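Local coordinates for protein halorhodopsin (Halobacterium salinarum, PDB 2JAF) that pumps chloride ions into the cell across the archaeal membrane, using light absorbed by its bound retinal, at residues Leu84-Ile89 with Met101-Trp106; Leu29-Trp34 with Thr230-Ser235; Ser115-Leu120 with Thr136-Asp141; Ile42-Phe47 with Met68-Ser73. The protein carries 2 engineered substitutions. One frame throughout, in Å; residues are numbered along the deposited sequence.

Overall arrangement
Three of the contacts pack helices of the bundle around retinal, and the fourth is the hairpin joining two of them. Interaction 4 joins helices 27-50 and 58-82, the chain then makes the hairpin of interaction 1, and interaction 3 follows between helices 106-127 and 131-153. Interaction 2 brings the start of helix 27-50 against the last long helix, 227-255, so that the other three fall, along the chain, between its two segments. Interactions 1 and 2 lie with centres about 14 Å apart and touch, Gln-105 NE2 probably bonding Ser-231 OG. Interactions 3 and 4, about 18 Å apart between centres, also touch, through Ser-115 on Val-72 and Ile-119 on Ile-69. Interaction 2 uses the same helix 27-50 as interaction 4, again about 18 Å away.

Interaction 1: residues Leu84-Ile89 with Met101-Trp106; sequences LTVGMI and MVRSQW. With PLM (palmitic acid), chain E.
Gly-87 and Ile-89 pair with Ser-104 and Val-102 in a two-stranded antiparallel beta hairpin, the loop connection between helices 58-82 and 106-127. Four backbone bonds hold it; Ser-104 N to Gly-87 O is 2.8 Å long and nearly straight (172° at the hydrogen), while Gly-87 N to Ser-104 O is longer at 3.2 Å. Between the Gly-87/Ser-104 and Ile-89/Val-102 pairs, Met-88 faces Arg-103 in a non-hydrogen-bonded pair. The bends along the Met-88 chain fold its methyl back over the opposite strand, where CE comes within 3.6 Å of Met-101 CB. Ile-89 and Ser-104 lie on the other face of the sheet, CG1 against CB, and the Ser-104 hydroxyl bonds Glu-219. At the open end of the hairpin, Thr-85, before the first strand, meets Trp-106, after the second. CG of Trp-106 lies between the backbone N and the carbonyl carbon (chi1 62°), placing the indole between the Thr-85 backbone and a palmitic acid, on opposite ring faces. Its NE1 is buried with no polar partner in the model, 3.5 Å from C2 of the palmitic acid. Thr-85 CA makes a CH-pi contact, 3.9 Å from the centroid of the six-membered ring and 22° off its normal.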
loop_
_atom_site.group_PDB
_atom_site.type_symbol
_atom_site.label_atom_id
_atom_site.label_comp_id
_atom_site.label_asym_id
_atom_site.label_seq_id
_atom_site.Cartn_x
_atom_site.Cartn_y
_atom_site.Cartn_z
ATOM N N LEU A 84 -7.097 -13.521 14.713
ATOM C CA LEU A 84 -6.967 -13.405 13.262
ATOM C C LEU A 84 -5.524 -13.166 12.828
ATOM O O LEU A 84 -5.038 -13.788 11.884
ATOM C CB LEU A 84 -7.843 -12.258 12.736
ATOM C CG LEU A 84 -7.712 -11.959 11.233
ATOM C CD1 LEU A 84 -8.307 -13.109 10.433
ATOM C CD2 LEU A 84 -8.435 -10.654 10.887
ATOM N N THR A 85 -4.836 -12.272 13.533
ATOM C CA THR A 85 -3.463 -11.933 13.182
ATOM C C THR A 85 -2.404 -12.432 14.169
ATOM O O THR A 85 -1.406 -11.754 14.427
ATOM C CB THR A 85 -3.323 -10.404 12.989
ATOM O OG1 THR A 85 -3.768 -9.731 14.171
ATOM C CG2 THR A 85 -4.169 -9.938 11.810
ATOM N N VAL A 86 -2.633 -13.622 14.716
ATOM C CA VAL A 86 -1.701 -14.248 15.647
ATOM C C VAL A 86 -1.467 -15.651 15.115
ATOM O O VAL A 86 -2.397 -16.293 14.638
ATOM C CB VAL A 86 -2.281 -14.358 17.075
ATOM C CG1 VAL A 86 -1.249 -14.993 18.006
ATOM C CG2 VAL A 86 -2.666 -12.987 17.592
ATOM N N GLY A 87 -0.226 -16.121 15.178
ATOM C CA GLY A 87 0.068 -17.456 14.687
ATOM C C GLY A 87 1.226 -18.106 15.417
ATOM O O GLY A 87 1.942 -17.452 16.170
ATOM N N MET A 88 1.404 -19.404 15.200
ATOM C CA MET A 88 2.491 -20.132 15.838
ATOM C C MET A 88 3.590 -20.319 14.803
ATOM O O MET A 88 3.332 -20.775 13.688
ATOM C CB MET A 88 2.003 -21.492 16.348
ATOM C CG MET A 88 0.971 -21.412 17.465
ATOM S SD MET A 88 1.527 -20.491 18.919
ATOM C CE MET A 88 2.946 -21.431 19.421
ATOM N N ILE A 89 4.811 -19.945 15.170
ATOM C CA ILE A 89 5.951 -20.053 14.265
ATOM C C ILE A 89 7.025 -20.939 14.886
ATOM O O ILE A 89 7.346 -20.798 16.061
ATOM C CB ILE A 89 6.585 -18.665 13.985
ATOM C CG1 ILE A 89 5.507 -17.645 13.578
ATOM C CG2 ILE A 89 7.627 -18.794 12.884
ATOM C CD1 ILE A 89 4.801 -17.961 12.283
ATOM N N MET A 101 7.498 -24.154 19.044
ATOM C CA MET A 101 6.551 -23.242 18.413
ATOM C C MET A 101 6.344 -22.064 19.351
ATOM O O MET A 101 6.084 -22.252 20.541
ATOM C CB MET A 101 5.205 -23.931 18.188
ATOM C CG MET A 101 5.275 -25.168 17.334
ATOM S SD MET A 101 5.848 -24.793 15.687
ATOM C CE MET A 101 4.321 -24.340 14.900
ATOM N N VAL A 102 6.462 -20.849 18.828
ATOM C CA VAL A 102 6.264 -19.669 19.656
ATOM C C VAL A 102 5.127 -18.825 19.098
ATOM O O VAL A 102 4.886 -18.804 17.891
ATOM C CB VAL A 102 7.548 -18.804 19.742
ATOM C CG1 VAL A 102 8.703 -19.641 20.274
ATOM C CG2 VAL A 102 7.878 -18.219 18.388
ATOM N N ARG A 103 4.422 -18.141 19.991
ATOM C CA ARG A 103 3.306 -17.290 19.607
ATOM C C ARG A 103 3.822 -15.977 19.023
ATOM O O ARG A 103 4.529 -15.220 19.699
ATOM C CB ARG A 103 2.432 -17.025 20.839
ATOM C CG ARG A 103 1.245 -16.110 20.613
ATOM C CD ARG A 103 0.506 -15.885 21.928
ATOM N NE ARG A 103 -0.242 -17.068 22.342
ATOM C CZ ARG A 103 -1.531 -17.263 22.083
ATOM N NH1 ARG A 103 -2.223 -16.347 21.414
ATOM N NH2 ARG A 103 -2.128 -18.372 22.495
ATOM N N SER A 104 3.463 -15.709 17.769
ATOM C CA SER A 104 3.888 -14.490 17.087
ATOM C C SER A 104 2.720 -13.544 16.830
ATOM O O SER A 104 1.802 -13.871 16.083
ATOM C CB SER A 104 4.555 -14.838 15.752
ATOM O OG SER A 104 4.866 -13.664 15.019
ATOM N N GLN A 105 2.757 -12.373 17.458
ATOM C CA GLN A 105 1.707 -11.374 17.276
ATOM C C GLN A 105 2.070 -10.599 16.017
ATOM O O GLN A 105 2.338 -9.398 16.065
ATOM C CB GLN A 105 1.653 -10.428 18.482
ATOM C CG GLN A 105 1.406 -11.122 19.820
ATOM C CD GLN A 105 1.260 -10.144 20.979
ATOM O OE1 GLN A 105 2.054 -9.214 21.129
ATOM N NE2 GLN A 105 0.250 -10.363 21.814
ATOM N N TRP A 106 2.078 -11.295 14.884
ATOM C CA TRP A 106 2.446 -10.673 13.620
ATOM C C TRP A 106 1.505 -9.571 13.152
ATOM O O TRP A 106 1.860 -8.775 12.281
ATOM C CB TRP A 106 2.617 -11.729 12.520
ATOM C CG TRP A 106 1.403 -12.536 12.186
ATOM C CD1 TRP A 106 1.091 -13.784 12.653
ATOM C CD2 TRP A 106 0.372 -12.186 11.257
ATOM N NE1 TRP A 106 -0.065 -14.231 12.066
ATOM C CE2 TRP A 106 -0.530 -13.271 11.205
ATOM C CE3 TRP A 106 0.121 -11.059 10.462
ATOM C CZ2 TRP A 106 -1.665 -13.265 10.389
ATOM C CZ3 TRP A 106 -1.007 -11.053 9.651
ATOM C CH2 TRP A 106 -1.886 -12.151 9.622
HETATM C C1 PLM E . 0.966 -17.043 9.367
HETATM O O1 PLM E . -0.030 -17.400 10.025
HETATM O O2 PLM E . 1.830 -17.854 8.966
HETATM C C2 PLM E . 1.110 -15.562 9.056
HETATM C C3 PLM E . 0.920 -15.095 7.615
HETATM C C4 PLM E . 1.076 -13.578 7.601
HETATM C C5 PLM E . 0.917 -12.908 6.248
HETATM C C6 PLM E . -0.528 -12.630 5.889
HETATM C C7 PLM E . -0.830 -11.150 5.733
HETATM C C8 PLM E . -2.279 -10.918 5.363
HETATM C C9 PLM E . -2.547 -9.430 5.191
HETATM C CA PLM E . -3.990 -9.144 4.817
HETATM C CB PLM E . -4.364 -7.729 4.398
HETATM C CC PLM E . -3.663 -7.189 3.163
HETATM C CD PLM E . -4.173 -5.799 2.836
HETATM C CE PLM E . -3.473 -5.247 1.596
HETATM C CF PLM E . -3.169 -3.775 1.843
HETATM C CG PLM E . -2.455 -3.149 0.655
#

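Interaction 2: residues Leu29-Trp34 with Thr230-Ser235; sequences LSSSLW and TSWAYS
Ser-32 meets three residues of the helix segment 230-235 at once. Its CB sits 3.3 Å above the centroid of the five-membered ring of Trp-232, only 3° off the normal, a CH-pi contact in which the indole lies flat over the serine. The hydroxyls of Ser-231 and Ser-32 are 2.7 Å apart, OG to OG, with Ser-231 as donor. One turn on, Ser-235 OG donates to Ser-32 O over 2.7 Å, reaching it from above the carbonyl plane. Set between backbone N and carbonyl carbon (chi1 72°), the Ser-32 hydroxyl can in turn give its proton to Leu-29 O, 2.6 Å from OG, in its own helix. This makes a short relay from Ser-231 into the backbone of helix 27-50. Exchanging Trp-232 for an alanine would strip the indole from Ser-32 CB and would probably open a gap between the two helices there. Further out, Arg-108 NH2 bonds both Ser-231 OG and Ser-235 OG, so the two donors of the contact are themselves fixed from helix 106-127. The segments run nearly parallel, axes 8.6 Å apart, with Leu-33 reaching on to Tyr-77 and Leu-80 of helix 58-82 and Tyr-234 packing on Trp-214 of helix 193-216.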
loop_
_atom_site.group_PDB
_atom_site.type_symbol
_atom_site.label_atom_id
_atom_site.label_comp_id
_atom_site.label_asym_id
_atom_site.label_seq_id
_atom_site.Cartn_x
_atom_site.Cartn_y
_atom_site.Cartn_z
ATOM N N LEU A 29 -1.032 -12.001 29.195
ATOM C CA LEU A 29 -1.122 -11.751 27.763
ATOM C C LEU A 29 -2.431 -11.046 27.378
ATOM O O LEU A 29 -2.422 -10.023 26.686
ATOM C CB LEU A 29 -1.010 -13.078 27.008
ATOM C CG LEU A 29 -0.994 -13.063 25.477
ATOM C CD1 LEU A 29 0.219 -12.276 24.956
ATOM C CD2 LEU A 29 -0.941 -14.502 24.985
ATOM N N SER A 30 -3.556 -11.594 27.827
ATOM C CA SER A 30 -4.862 -11.023 27.515
ATOM C C SER A 30 -5.003 -9.563 27.934
ATOM O O SER A 30 -5.485 -8.736 27.159
ATOM C CB SER A 30 -5.970 -11.844 28.179
ATOM O OG SER A 30 -5.980 -13.162 27.668
ATOM N N SER A 31 -4.585 -9.248 29.156
ATOM C CA SER A 31 -4.699 -7.880 29.654
ATOM C C SER A 31 -3.917 -6.861 28.823
ATOM O O SER A 31 -4.371 -5.732 28.643
ATOM C CB SER A 31 -4.266 -7.810 31.128
ATOM O OG SER A 31 -2.965 -8.343 31.324
ATOM N N SER A 32 -2.757 -7.259 28.311
ATOM C CA SER A 32 -1.933 -6.360 27.506
ATOM C C SER A 32 -2.656 -5.925 26.232
ATOM O O SER A 32 -2.315 -4.905 25.629
ATOM C CB SER A 32 -0.608 -7.036 27.133
ATOM O OG SER A 32 -0.805 -8.055 26.168
ATOM N N LEU A 33 -3.657 -6.698 25.819
ATOM C CA LEU A 33 -4.411 -6.374 24.617
ATOM C C LEU A 33 -5.688 -5.593 24.937
ATOM O O LEU A 33 -5.961 -4.559 24.325
ATOM C CB LEU A 33 -4.761 -7.659 23.860
ATOM C CG LEU A 33 -3.576 -8.584 23.567
ATOM C CD1 LEU A 33 -4.075 -9.847 22.871
ATOM C CD2 LEU A 33 -2.549 -7.856 22.704
ATOM N N TRP A 34 -6.470 -6.079 25.895
ATOM C CA TRP A 34 -7.707 -5.392 26.262
ATOM C C TRP A 34 -7.449 -3.992 26.790
ATOM O O TRP A 34 -8.236 -3.079 26.547
ATOM C CB TRP A 34 -8.484 -6.186 27.316
ATOM C CG TRP A 34 -9.246 -7.338 26.746
ATOM C CD1 TRP A 34 -9.038 -8.666 26.997
ATOM C CD2 TRP A 34 -10.333 -7.271 25.814
ATOM N NE1 TRP A 34 -9.928 -9.430 26.275
ATOM C CE2 TRP A 34 -10.734 -8.600 25.541
ATOM C CE3 TRP A 34 -11.008 -6.218 25.181
ATOM C CZ2 TRP A 34 -11.780 -8.904 24.661
ATOM C CZ3 TRP A 34 -12.049 -6.521 24.304
ATOM C CH2 TRP A 34 -12.424 -7.855 24.054
ATOM N N THR A 230 6.521 -9.747 26.571
ATOM C CA THR A 230 6.879 -9.072 25.325
ATOM C C THR A 230 5.679 -8.259 24.838
ATOM O O THR A 230 5.819 -7.127 24.377
ATOM C CB THR A 230 7.276 -10.096 24.234
ATOM O OG1 THR A 230 8.395 -10.871 24.687
ATOM C CG2 THR A 230 7.659 -9.384 22.944
ATOM N N SER A 231 4.491 -8.843 24.949
ATOM C CA SER A 231 3.280 -8.152 24.522
ATOM C C SER A 231 3.064 -6.867 25.324
ATOM O O SER A 231 2.763 -5.816 24.755
ATOM C CB SER A 231 2.067 -9.077 24.665
ATOM O OG SER A 231 0.916 -8.486 24.082
ATOM N N TRP A 232 3.227 -6.936 26.644
ATOM C CA TRP A 232 3.043 -5.747 27.471
ATOM C C TRP A 232 4.039 -4.641 27.121
ATOM O O TRP A 232 3.697 -3.457 27.170
ATOM C CB TRP A 232 3.161 -6.084 28.969
ATOM C CG TRP A 232 1.814 -6.286 29.648
ATOM C CD1 TRP A 232 1.268 -7.473 30.049
ATOM C CD2 TRP A 232 0.832 -5.276 29.937
ATOM N NE1 TRP A 232 0.009 -7.266 30.566
ATOM C CE2 TRP A 232 -0.282 -5.928 30.509
ATOM C CE3 TRP A 232 0.787 -3.882 29.766
ATOM C CZ2 TRP A 232 -1.438 -5.235 30.911
ATOM C CZ3 TRP A 232 -0.364 -3.191 30.166
ATOM C CH2 TRP A 232 -1.460 -3.874 30.732
ATOM N N ALA A 233 5.264 -5.016 26.762
ATOM C CA ALA A 233 6.270 -4.016 26.421
ATOM C C ALA A 233 5.800 -3.211 25.209
ATOM O O ALA A 233 5.840 -1.978 25.219
ATOM C CB ALA A 233 7.620 -4.693 26.132
ATOM N N TYR A 234 5.355 -3.911 24.169
ATOM C CA TYR A 234 4.861 -3.251 22.959
ATOM C C TYR A 234 3.631 -2.390 23.284
ATOM O O TYR A 234 3.488 -1.272 22.780
ATOM C CB TYR A 234 4.463 -4.290 21.901
ATOM C CG TYR A 234 5.604 -5.015 21.206
ATOM C CD1 TYR A 234 6.622 -4.313 20.566
ATOM C CD2 TYR A 234 5.610 -6.411 21.110
ATOM C CE1 TYR A 234 7.616 -4.976 19.840
ATOM C CE2 TYR A 234 6.597 -7.083 20.385
ATOM C CZ TYR A 234 7.591 -6.364 19.753
ATOM O OH TYR A 234 8.550 -7.020 19.008
ATOM N N SER A 235 2.740 -2.919 24.118
ATOM C CA SER A 235 1.531 -2.196 24.495
ATOM C C SER A 235 1.862 -0.900 25.212
ATOM O O SER A 235 1.245 0.127 24.948
ATOM C CB SER A 235 0.631 -3.068 25.374
ATOM O OG SER A 235 0.081 -4.129 24.608
#

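Interaction 3: residues Ser115-Leu120 with Thr136-Asp141; sequences STPMIL and TVIAAD. With RET (retinal), chain G.
Thr-116 OG1 and Asp-141 OD2 lie just 2.4 Å apart, a very short polar approach whose length is doubtful. Trp-112 O, one turn back, is a second acceptor within reach of the same hydroxyl, so the one proton may go either way. With CG opposite the backbone N (chi1 -173°), Asp-141 extends its carboxyl group across to helix 106-127. There carbon also lies close to both oxygens: Pro-117 CD comes to 3.2 Å from OD2, and Leu-120 CD1 to 3.5 Å from OD1. An acid buried against so much carbon would probably favour its neutral form. Flanking it, Leu-120 CD1 packs on Val-137 CG1 at 3.8 Å, and Pro-117 CB meets Ile-138 CG2 at 3.9 Å. Pro-117 has no N-H to give to the turn before, and the helix is kinked here. The other branch of Thr-116 serves the ligand pocket: its methyl CG2 lies 3.6 Å from retinal C13, linking the chromophore to the Asp-141 helix. A matching Thr-Asp pair joins the corresponding helices in bacteriorhodopsin. The segments run antiparallel at 155°, with Trp-207 of helix 193-216 packing against Thr-116, Leu-120 and Asp-141, and Val-175 of helix 158-180 on Asp-141.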
loop_
_atom_site.group_PDB
_atom_site.type_symbol
_atom_site.label_atom_id
_atom_site.label_comp_id
_atom_site.label_asym_id
_atom_site.label_seq_id
_atom_site.Cartn_x
_atom_site.Cartn_y
_atom_site.Cartn_z
ATOM N N SER A 115 -0.377 2.443 10.620
ATOM C CA SER A 115 -0.331 3.412 11.710
ATOM C C SER A 115 0.924 4.283 11.735
ATOM O O SER A 115 0.828 5.479 12.019
ATOM C CB SER A 115 -0.490 2.714 13.068
ATOM O OG SER A 115 0.607 1.859 13.354
ATOM N N THR A 116 2.097 3.721 11.449
ATOM C CA THR A 116 3.289 4.566 11.486
ATOM C C THR A 116 3.265 5.599 10.365
ATOM O O THR A 116 3.720 6.731 10.549
ATOM C CB THR A 116 4.625 3.746 11.531
ATOM O OG1 THR A 116 4.678 2.769 10.488
ATOM C CG2 THR A 116 4.738 3.038 12.862
ATOM N N PRO A 117 2.729 5.236 9.187
ATOM C CA PRO A 117 2.693 6.250 8.130
ATOM C C PRO A 117 1.751 7.397 8.536
ATOM O O PRO A 117 1.960 8.553 8.160
ATOM C CB PRO A 117 2.187 5.462 6.922
ATOM C CG PRO A 117 2.827 4.132 7.134
ATOM C CD PRO A 117 2.569 3.887 8.613
ATOM N N MET A 118 0.719 7.082 9.316
ATOM C CA MET A 118 -0.204 8.120 9.767
ATOM C C MET A 118 0.458 9.033 10.795
ATOM O O MET A 118 0.201 10.238 10.827
ATOM C CB MET A 118 -1.483 7.503 10.333
ATOM C CG MET A 118 -2.456 7.058 9.251
ATOM S SD MET A 118 -2.841 8.406 8.094
ATOM C CE MET A 118 -1.654 8.089 6.801
ATOM N N ILE A 119 1.316 8.463 11.634
ATOM C CA ILE A 119 2.038 9.264 12.621
ATOM C C ILE A 119 2.936 10.232 11.854
ATOM O O ILE A 119 3.001 11.425 12.168
ATOM C CB ILE A 119 2.918 8.374 13.546
ATOM C CG1 ILE A 119 2.035 7.511 14.448
ATOM C CG2 ILE A 119 3.854 9.245 14.393
ATOM C CD1 ILE A 119 2.821 6.524 15.328
ATOM N N LEU A 120 3.624 9.710 10.839
ATOM C CA LEU A 120 4.524 10.518 10.020
ATOM C C LEU A 120 3.755 11.554 9.197
ATOM O O LEU A 120 4.250 12.650 8.942
ATOM C CB LEU A 120 5.356 9.607 9.107
ATOM C CG LEU A 120 6.281 8.648 9.881
ATOM C CD1 LEU A 120 6.914 7.625 8.942
ATOM C CD2 LEU A 120 7.360 9.458 10.595
ATOM N N THR A 136 8.912 9.810 0.261
ATOM C CA THR A 136 10.087 8.982 0.482
ATOM C C THR A 136 10.107 8.380 1.875
ATOM O O THR A 136 10.465 7.213 2.056
ATOM C CB THR A 136 11.370 9.801 0.284
ATOM O OG1 THR A 136 11.326 10.454 -0.991
ATOM C CG2 THR A 136 12.586 8.897 0.333
ATOM N N VAL A 137 9.705 9.179 2.855
ATOM C CA VAL A 137 9.695 8.735 4.240
ATOM C C VAL A 137 8.664 7.649 4.506
ATOM O O VAL A 137 8.940 6.686 5.227
ATOM C CB VAL A 137 9.476 9.939 5.188
ATOM C CG1 VAL A 137 9.344 9.466 6.626
ATOM C CG2 VAL A 137 10.640 10.900 5.059
ATOM N N ILE A 138 7.482 7.782 3.913
ATOM C CA ILE A 138 6.437 6.784 4.108
ATOM C C ILE A 138 6.843 5.463 3.466
ATOM O O ILE A 138 6.579 4.386 4.006
ATOM C CB ILE A 138 5.092 7.277 3.523
ATOM C CG1 ILE A 138 4.614 8.496 4.327
ATOM C CG2 ILE A 138 4.047 6.162 3.571
ATOM C CD1 ILE A 138 3.282 9.061 3.891
ATOM N N ALA A 139 7.501 5.550 2.316
ATOM C CA ALA A 139 7.950 4.352 1.624
ATOM C C ALA A 139 8.994 3.645 2.475
ATOM O O ALA A 139 8.972 2.422 2.608
ATOM C CB ALA A 139 8.539 4.721 0.272
ATOM N N ALA A 140 9.904 4.421 3.057
ATOM C CA ALA A 140 10.956 3.852 3.891
ATOM C C ALA A 140 10.330 3.211 5.113
ATOM O O ALA A 140 10.767 2.153 5.581
ATOM C CB ALA A 140 11.942 4.944 4.315
ATOM N N ASP A 141 9.293 3.862 5.627
ATOM C CA ASP A 141 8.598 3.374 6.801
ATOM C C ASP A 141 7.911 2.050 6.493
ATOM O O ASP A 141 7.963 1.111 7.282
ATOM C CB ASP A 141 7.569 4.408 7.257
ATOM C CG ASP A 141 6.925 4.040 8.574
ATOM O OD1 ASP A 141 7.566 4.224 9.631
ATOM O OD2 ASP A 141 5.779 3.553 8.544
HETATM C C1 RET G . 10.996 -3.960 14.214
HETATM C C2 RET G . 12.017 -5.178 14.016
HETATM C C3 RET G . 13.104 -4.997 12.929
HETATM C C4 RET G . 14.010 -3.720 13.245
HETATM C C5 RET G . 13.204 -2.393 13.545
HETATM C C6 RET G . 11.731 -2.472 14.029
HETATM C C7 RET G . 10.985 -1.179 14.197
HETATM C C8 RET G . 9.684 -0.898 14.479
HETATM C C9 RET G . 9.183 0.400 14.841
HETATM C C10 RET G . 7.833 0.309 15.187
HETATM C C11 RET G . 7.069 1.376 15.607
HETATM C C12 RET G . 5.736 1.166 15.992
HETATM C C13 RET G . 4.833 2.241 16.373
HETATM C C14 RET G . 3.519 1.771 16.665
HETATM C C15 RET G . 2.413 2.567 16.846
HETATM C C16 RET G . 9.898 -4.206 13.115
HETATM C C17 RET G . 10.372 -4.155 15.692
HETATM C C18 RET G . 13.978 -1.099 13.346
HETATM C C19 RET G . 10.157 1.701 14.983
HETATM C C20 RET G . 5.284 3.710 16.480
#

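Interaction 4: residues Ile42-Phe47 with Met68-Ser73; sequences IAILVF and MIPLVS
Ile-44 packs against both Pro-70 and Leu-71, and its longer branch does all of the touching. From CB, the first torsion sets CG1 opposite the carbonyl carbon (chi1 -67°), which brings this branch up against Pro-70. CG1 itself rests on the proline ring, 3.6 Å from Pro-70 CG and scarcely farther from Pro-70 CB. The next torsion is extended, chi2 173°, and carries CD1 past the proline to the neighbouring leucine. There the two methyls press together, Ile-44 CD1 to Leu-71 CD2 at 3.5 Å, tighter than ordinary van der Waals contact, and the two side chains cross at about a right angle. Two more residues of helix 27-50 touch Pro-70: Ala-43 CB lies 4.1 Å from Pro-70 CB, and Phe-47 CD2 lies 4.0 Å from Pro-70 CG, the aromatic ring meeting the proline obliquely. One prolyl ring thus fits against three side chains spread over a single turn of helix 27-50. A glycine in place of Ile-44 would remove the CG1 contact with Pro-70 CG and the partner of Leu-71 CD2, and would probably free that leucine to shift. The backbone around Pro-70 is kinked where Ile-69 and Pro-70 have no bond from N to the preceding turn. Phe-47 also reaches Ala-246 and Leu-250 of helix 227-255, while Leu-71 packs on Phe-171 of a neighbouring subunit. Antiparallel at 159°, with axes 8.8 Å apart, the pair is the apolar side-by-side packing of the first two helices in the seven-helix bundle of the microbial rhodopsins.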
loop_
_atom_site.group_PDB
_atom_site.type_symbol
_atom_site.label_atom_id
_atom_site.label_comp_id
_atom_site.label_asym_id
_atom_site.label_seq_id
_atom_site.Cartn_x
_atom_site.Cartn_y
_atom_site.Cartn_z
ATOM N N ILE A 42 -10.685 5.416 24.447
ATOM C CA ILE A 42 -10.759 6.668 25.192
ATOM C C ILE A 42 -10.060 7.797 24.430
ATOM O O ILE A 42 -10.543 8.932 24.401
ATOM C CB ILE A 42 -10.123 6.506 26.591
ATOM C CG1 ILE A 42 -10.944 5.506 27.407
ATOM C CG2 ILE A 42 -10.051 7.854 27.310
ATOM C CD1 ILE A 42 -10.373 5.213 28.772
ATOM N N ALA A 43 -8.928 7.488 23.801
ATOM C CA ALA A 43 -8.189 8.496 23.046
ATOM C C ALA A 43 -9.050 9.062 21.920
ATOM O O ALA A 43 -9.128 10.280 21.734
ATOM C CB ALA A 43 -6.906 7.893 22.470
ATOM N N ILE A 44 -9.689 8.173 21.166
ATOM C CA ILE A 44 -10.545 8.583 20.061
ATOM C C ILE A 44 -11.595 9.574 20.553
ATOM O O ILE A 44 -11.772 10.643 19.972
ATOM C CB ILE A 44 -11.262 7.373 19.430
ATOM C CG1 ILE A 44 -10.234 6.465 18.752
ATOM C CG2 ILE A 44 -12.306 7.849 18.421
ATOM C CD1 ILE A 44 -10.803 5.166 18.232
ATOM N N LEU A 45 -12.281 9.214 21.631
ATOM C CA LEU A 45 -13.309 10.080 22.190
ATOM C C LEU A 45 -12.725 11.409 22.665
ATOM O O LEU A 45 -13.318 12.467 22.447
ATOM C CB LEU A 45 -14.028 9.362 23.335
ATOM C CG LEU A 45 -14.821 8.129 22.876
ATOM C CD1 LEU A 45 -15.602 7.543 24.048
ATOM C CD2 LEU A 45 -15.777 8.525 21.747
ATOM N N VAL A 46 -11.560 11.356 23.301
ATOM C CA VAL A 46 -10.901 12.568 23.781
ATOM C C VAL A 46 -10.498 13.465 22.613
ATOM O O VAL A 46 -10.706 14.678 22.648
ATOM C CB VAL A 46 -9.639 12.229 24.611
ATOM C CG1 VAL A 46 -8.832 13.494 24.883
ATOM C CG2 VAL A 46 -10.044 11.575 25.924
ATOM N N PHE A 47 -9.930 12.864 21.574
ATOM C CA PHE A 47 -9.496 13.620 20.408
ATOM C C PHE A 47 -10.659 14.233 19.630
ATOM O O PHE A 47 -10.576 15.378 19.185
ATOM C CB PHE A 47 -8.658 12.734 19.478
ATOM C CG PHE A 47 -7.393 12.206 20.113
ATOM C CD1 PHE A 47 -6.910 12.744 21.305
ATOM C CD2 PHE A 47 -6.675 11.179 19.505
ATOM C CE1 PHE A 47 -5.731 12.267 21.881
ATOM C CE2 PHE A 47 -5.496 10.695 20.071
ATOM C CZ PHE A 47 -5.023 11.240 21.261
ATOM N N MET A 68 -7.047 9.157 13.406
ATOM C CA MET A 68 -6.877 7.813 12.883
ATOM C C MET A 68 -5.771 6.989 13.504
ATOM O O MET A 68 -5.747 5.776 13.334
ATOM C CB MET A 68 -6.684 7.866 11.385
ATOM C CG MET A 68 -7.980 8.138 10.664
ATOM S SD MET A 68 -7.754 7.791 8.955
ATOM C CE MET A 68 -7.148 9.376 8.410
ATOM N N ILE A 69 -4.854 7.636 14.213
ATOM C CA ILE A 69 -3.778 6.892 14.849
ATOM C C ILE A 69 -4.394 5.886 15.816
ATOM O O ILE A 69 -4.079 4.698 15.757
ATOM C CB ILE A 69 -2.794 7.842 15.571
ATOM C CG1 ILE A 69 -2.027 8.654 14.522
ATOM C CG2 ILE A 69 -1.833 7.043 16.455
ATOM C CD1 ILE A 69 -1.206 9.804 15.078
ATOM N N PRO A 70 -5.297 6.335 16.709
ATOM C CA PRO A 70 -5.889 5.361 17.628
ATOM C C PRO A 70 -6.914 4.459 16.936
ATOM O O PRO A 70 -7.198 3.359 17.409
ATOM C CB PRO A 70 -6.504 6.241 18.717
ATOM C CG PRO A 70 -6.859 7.498 17.977
ATOM C CD PRO A 70 -5.646 7.713 17.108
ATOM N N LEU A 71 -7.459 4.922 15.811
ATOM C CA LEU A 71 -8.425 4.124 15.056
ATOM C C LEU A 71 -7.721 2.891 14.483
ATOM O O LEU A 71 -8.232 1.775 14.579
ATOM C CB LEU A 71 -9.038 4.947 13.924
ATOM C CG LEU A 71 -10.166 5.895 14.339
ATOM C CD1 LEU A 71 -10.539 6.798 13.173
ATOM C CD2 LEU A 71 -11.367 5.072 14.794
ATOM N N VAL A 72 -6.546 3.100 13.894
ATOM C CA VAL A 72 -5.773 1.986 13.336
ATOM C C VAL A 72 -5.306 1.088 14.483
ATOM O O VAL A 72 -5.274 -0.144 14.361
ATOM C CB VAL A 72 -4.531 2.495 12.560
ATOM C CG1 VAL A 72 -3.716 1.301 12.018
ATOM C CG2 VAL A 72 -4.972 3.404 11.421
ATOM N N SER A 73 -4.949 1.707 15.605
ATOM C CA SER A 73 -4.489 0.959 16.770
ATOM C C SER A 73 -5.556 -0.013 17.280
ATOM O O SER A 73 -5.262 -1.179 17.534
ATOM C CB SER A 73 -4.094 1.923 17.894
ATOM O OG SER A 73 -3.569 1.221 19.008
#